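Local atomic coordinates of SusD homolog (Bacteroides thetaiotaomicron, PDB entry 4MRU), a protein that probably binds glycans such as mucin O-glycans at the cell surface, as a SusD-like outer-membrane lipoprotein with a TPR-like helical fold. Residues V356-S359 against F360-H363; D85-S88 against E89-K93. All blocks are in the same frame, centred on the assembly; numbering follows the deposited sequence. Where two conformers were deposited one is given.

Interaction 1 (V356-S359 against F360-H363)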
loop_
_atom_site.group_PDB
_atom_site.type_symbol
_atom_site.label_atom_id
_atom_site.label_comp_id
_atom_site.label_asym_id
_atom_site.label_seq_id
_atom_site.Cartn_x
_atom_site.Cartn_y
_atom_site.Cartn_z
ATOM N N VAL A 356 9.149 -5.371 14.172
ATOM C CA VAL A 356 10.103 -6.198 13.466
ATOM C C VAL A 356 9.879 -7.673 13.874
ATOM O O VAL A 356 9.864 -8.583 13.042
ATOM C CB VAL A 356 11.552 -5.771 13.762
ATOM C CG1 VAL A 356 12.535 -6.751 13.145
ATOM C CG2 VAL A 356 11.812 -4.371 13.233
ATOM N N LYS A 357 9.779 -7.903 15.163
ATOM C CA LYS A 357 9.552 -9.265 15.702
ATOM C C LYS A 357 8.284 -9.933 15.139
ATOM O O LYS A 357 8.283 -11.132 14.802
ATOM C CB LYS A 357 9.527 -9.244 17.216
ATOM C CG LYS A 357 10.933 -9.086 17.808
ATOM C CD LYS A 357 10.939 -9.127 19.340
ATOM C CE LYS A 357 10.258 -7.892 19.902
ATOM N NZ LYS A 357 10.624 -7.677 21.343
ATOM N N LEU A 358 7.209 -9.180 15.103
ATOM C CA LEU A 358 5.956 -9.634 14.535
ATOM C C LEU A 358 6.091 -9.967 13.062
ATOM O O LEU A 358 5.506 -10.942 12.616
ATOM C CB LEU A 358 4.860 -8.577 14.697
ATOM C CG LEU A 358 4.337 -8.421 16.113
ATOM C CD1 LEU A 358 3.506 -7.159 16.250
ATOM C CD2 LEU A 358 3.523 -9.630 16.534
ATOM N N SER A 359 6.796 -9.138 12.294
ATOM C CA SER A 359 6.995 -9.467 10.876
ATOM C C SER A 359 7.811 -10.759 10.725
ATOM O O SER A 359 7.486 -11.590 9.906
ATOM C CB SER A 359 7.656 -8.320 10.134
ATOM O OG SER A 359 8.035 -8.676 8.837
ATOM N N PHE A 360 8.914 -10.904 11.451
ATOM C CA PHE A 360 9.645 -12.192 11.407
ATOM C C PHE A 360 8.738 -13.372 11.754
ATOM O O PHE A 360 8.736 -14.435 11.069
ATOM C CB PHE A 360 10.854 -12.206 12.381
ATOM C CG PHE A 360 12.101 -11.548 11.839
ATOM C CD1 PHE A 360 12.073 -10.242 11.374
ATOM C CD2 PHE A 360 13.325 -12.255 11.799
ATOM C CE1 PHE A 360 13.225 -9.632 10.941
ATOM C CE2 PHE A 360 14.485 -11.632 11.360
ATOM C CZ PHE A 360 14.430 -10.339 10.896
ATOM N N GLU A 361 7.974 -13.211 12.816
ATOM C CA GLU A 361 7.092 -14.273 13.252
ATOM C C GLU A 361 6.077 -14.591 12.131
ATOM O O GLU A 361 5.828 -15.765 11.844
ATOM C CB GLU A 361 6.388 -13.900 14.564
ATOM C CG GLU A 361 5.328 -14.926 15.010
ATOM C CD GLU A 361 4.493 -14.471 16.207
ATOM O OE1 GLU A 361 4.930 -14.665 17.357
ATOM O OE2 GLU A 361 3.412 -13.890 16.006
ATOM N N GLU A 362 5.520 -13.564 11.474
ATOM C CA GLU A 362 4.518 -13.724 10.382
ATOM C C GLU A 362 5.052 -14.636 9.292
ATOM O O GLU A 362 4.323 -15.437 8.719
ATOM C CB GLU A 362 4.132 -12.342 9.817
ATOM C CG GLU A 362 3.045 -12.277 8.729
ATOM C CD GLU A 362 3.005 -10.913 7.996
ATOM O OE1 GLU A 362 3.448 -9.842 8.573
ATOM O OE2 GLU A 362 2.477 -10.901 6.843
ATOM N N HIS A 363 6.333 -14.506 8.997
ATOM C CA HIS A 363 6.957 -15.263 7.912
ATOM C C HIS A 363 7.723 -16.504 8.373
ATOM O O HIS A 363 8.347 -17.179 7.559
ATOM C CB HIS A 363 7.886 -14.344 7.173
ATOM C CG HIS A 363 7.169 -13.196 6.538
ATOM N ND1 HIS A 363 6.432 -13.343 5.389
ATOM C CD2 HIS A 363 7.006 -11.913 6.930
ATOM C CE1 HIS A 363 5.876 -12.187 5.075
ATOM N NE2 HIS A 363 6.190 -11.303 6.007
HETATM O O HOH W 1 5.677 -8.684 7.361
#
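S359 and H363, one turn apart in helix 348-363, meet through a shared water: S359 OG lies 2.8 Å from it and H363 NE2 3.0 Å. The same water donates to E362 OE1, so three side chains converge on one solvent molecule. The imidazole takes part with its edge, since both the water and S359 OG lie in the ring plane, and H363 CD2 comes within 3.0 Å of S359 O, also near that plane. E362 CG sits over one face of the ring, toward its rim. With OG anti to the backbone N (chi1 171°), the serine hydroxyl leans along the helix toward this water.

Elsewhere on the turn, V356 and F360 run side by side and touch through V356 CG1 and F360 CE1 at 3.7 Å. In the backbone of the same turn, the F360 N to V356 O bond is almost linear (N-H...O 176°), whereas the H363 N to S359 O bond is longer, 3.3 Å, and more bent, at 146°.

Further partners surround these groups. R275 NH1 hydrogen-bonds S359 OG, and Y279 meets the H363 ring edge-to-face. N235 ND2 bonds both L358 O and E361 OE2, linking this side of the helix to the chain between helix 216-229 and strand 239-241.

The chemistry implies a turn with two sides: the V356-F360 pair packs against Y371 of helix 368-371, with F332 beside V356, while the water links hydroxyl, carboxylate and imidazole and R275 holds the serine oxygen.

Interaction 2 (D85-S88 against E89-K93); sequences DVIS and ETYPK
Helix 81-100 of the TPR-like SusD fold passes through D85-K93, where a proline enters the helix and interrupts its i to i+4 bonding. At this turn the T90 hydroxyl folds back on V86 O: OG1 donates to it over 2.8 Å, while T90 N donates to the same oxygen at 3.0 Å. The two donors approach from opposite faces of the carbonyl plane, so one residue grips V86 O twice. OG1 stands beside its own backbone N (chi1 -66°), which turns the hydroxyl back toward the preceding turn.

Next to it, I87 CG2 lies against Y91 CD2 at 3.9 Å, the two side chains running together in the same direction. Y91 N reaches I87 O only weakly, at 3.3 Å, and that oxygen also lies near the plane of the tyrosine ring, at its edge. P92 has no N-H to offer S88 O; instead its CD sits 3.0 Å from that oxygen, which marks the kink.

On another side of the helix, E89 CG packs 3.2 Å from D85 O, and the carboxylate ends near D85, with OE2 5.0 Å from D85 OD2. Those like charges are held by separate partners, K80 for D85 OD1 and Q39 for E89 OE1. Replacing E89 with alanine is likely to leave Q39 without its carboxylate mate and to lose the packing of CG, CD and OE2 beside D85. K93 NZ curls back to E89 O, 3.1 Å away.

Chemically, two side-chain donors serve main-chain carbonyls here in separate roles: T90 OG1 gives V86 O a second bond, and K93 NZ supplies one to E89 O beside the kink.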
loop_
_atom_site.group_PDB
_atom_site.type_symbol
_atom_site.label_atom_id
_atom_site.label_comp_id
_atom_site.label_asym_id
_atom_site.label_seq_id
_atom_site.Cartn_x
_atom_site.Cartn_y
_atom_site.Cartn_z
ATOM N N ASP A 85 -12.074 1.138 -13.265
ATOM C CA ASP A 85 -12.504 -0.237 -12.923
ATOM C C ASP A 85 -12.804 -0.446 -11.432
ATOM O O ASP A 85 -13.805 -1.084 -11.081
ATOM C CB ASP A 85 -11.468 -1.262 -13.408
ATOM C CG ASP A 85 -11.349 -1.286 -14.927
ATOM O OD1 ASP A 85 -12.189 -0.681 -15.611
ATOM O OD2 ASP A 85 -10.380 -1.868 -15.444
ATOM N N VAL A 86 -11.962 0.087 -10.559
ATOM C CA VAL A 86 -12.234 -0.015 -9.130
ATOM C C VAL A 86 -13.586 0.604 -8.783
ATOM O O VAL A 86 -14.386 -0.018 -8.130
ATOM C CB VAL A 86 -11.135 0.625 -8.266
ATOM C CG1 VAL A 86 -11.484 0.506 -6.810
ATOM C CG2 VAL A 86 -9.819 -0.105 -8.478
ATOM N N ILE A 87 -13.829 1.829 -9.246
ATOM C CA ILE A 87 -15.055 2.518 -8.935
ATOM C C ILE A 87 -16.254 1.840 -9.596
ATOM O O ILE A 87 -17.239 1.601 -8.915
ATOM C CB ILE A 87 -14.952 4.011 -9.332
ATOM C CG1 ILE A 87 -13.991 4.715 -8.373
ATOM C CG2 ILE A 87 -16.324 4.660 -9.312
ATOM C CD1 ILE A 87 -13.566 6.116 -8.774
ATOM N N SER A 88 -16.176 1.478 -10.880
ATOM C CA SER A 88 -17.343 0.934 -11.565
ATOM C C SER A 88 -17.683 -0.465 -11.063
ATOM O O SER A 88 -18.825 -0.916 -11.196
ATOM C CB SER A 88 -17.114 0.908 -13.066
ATOM O OG SER A 88 -16.116 -0.023 -13.381
ATOM N N GLU A 89 -16.704 -1.163 -10.506
ATOM C CA GLU A 89 -16.988 -2.497 -9.950
ATOM C C GLU A 89 -17.459 -2.444 -8.504
ATOM O O GLU A 89 -18.176 -3.340 -8.058
ATOM C CB GLU A 89 -15.778 -3.372 -10.065
ATOM C CG GLU A 89 -15.483 -3.743 -11.509
ATOM C CD GLU A 89 -14.249 -4.612 -11.685
ATOM O OE1 GLU A 89 -13.899 -5.349 -10.746
ATOM O OE2 GLU A 89 -13.639 -4.565 -12.788
ATOM N N THR A 90 -17.032 -1.423 -7.768
ATOM C CA THR A 90 -17.384 -1.321 -6.360
ATOM C C THR A 90 -18.864 -0.985 -6.193
ATOM O O THR A 90 -19.576 -1.642 -5.414
ATOM C CB THR A 90 -16.514 -0.291 -5.602
ATOM O OG1 THR A 90 -15.154 -0.747 -5.575
ATOM C CG2 THR A 90 -16.984 -0.143 -4.190
ATOM N N TYR A 91 -19.342 0.027 -6.908
ATOM C CA TYR A 91 -20.608 0.620 -6.523
ATOM C C TYR A 91 -21.823 -0.250 -6.823
ATOM O O TYR A 91 -22.765 -0.236 -6.038
ATOM C CB TYR A 91 -20.770 2.017 -7.138
ATOM C CG TYR A 91 -20.058 3.005 -6.245
ATOM C CD1 TYR A 91 -20.655 3.459 -5.074
ATOM C CD2 TYR A 91 -18.758 3.386 -6.509
ATOM C CE1 TYR A 91 -19.984 4.292 -4.222
ATOM C CE2 TYR A 91 -18.064 4.226 -5.656
ATOM C CZ TYR A 91 -18.680 4.684 -4.513
ATOM O OH TYR A 91 -17.995 5.527 -3.659
ATOM N N PRO A 92 -21.819 -1.019 -7.912
ATOM C CA PRO A 92 -22.958 -1.957 -8.036
ATOM C C PRO A 92 -23.026 -3.005 -6.886
ATOM O O PRO A 92 -24.116 -3.405 -6.456
ATOM C CB PRO A 92 -22.719 -2.626 -9.408
ATOM C CG PRO A 92 -21.778 -1.693 -10.138
ATOM C CD PRO A 92 -20.897 -1.124 -9.056
ATOM N N LYS A 93 -21.881 -3.411 -6.356
ATOM C CA LYS A 93 -21.900 -4.392 -5.254
ATOM C C LYS A 93 -22.338 -3.716 -3.957
ATOM O O LYS A 93 -23.185 -4.251 -3.223
ATOM C CB LYS A 93 -20.545 -5.049 -5.097
ATOM C CG LYS A 93 -20.079 -5.851 -6.306
ATOM C CD LYS A 93 -18.636 -6.297 -6.064
ATOM C CE LYS A 93 -18.071 -7.126 -7.220
ATOM N NZ LYS A 93 -18.224 -6.404 -8.499
#

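How the interactions relate
Interaction 2 comes first along the chain, in helix 81-100, and interaction 1 follows much later, in helix 348-363. Their centres are 34 Å apart, their nearest atoms about 22 Å, and they lie on opposite sides of the chain's centre without touching. Both belong to the SusD-like region of the chain, and each is a turn within a single helix whose side chains reach neighbouring helices: 104-125, 24-32 and 40-54 around interaction 2, and 327-339, 368-371 and 408-423 around interaction 1. K357 lies about 10 Å from a bound magnesium ion, side chain to metal, whereas interaction 2 is remote from the magnesium site. The two turns thus share neither a helix nor any of these partner helices within one largely helical protein.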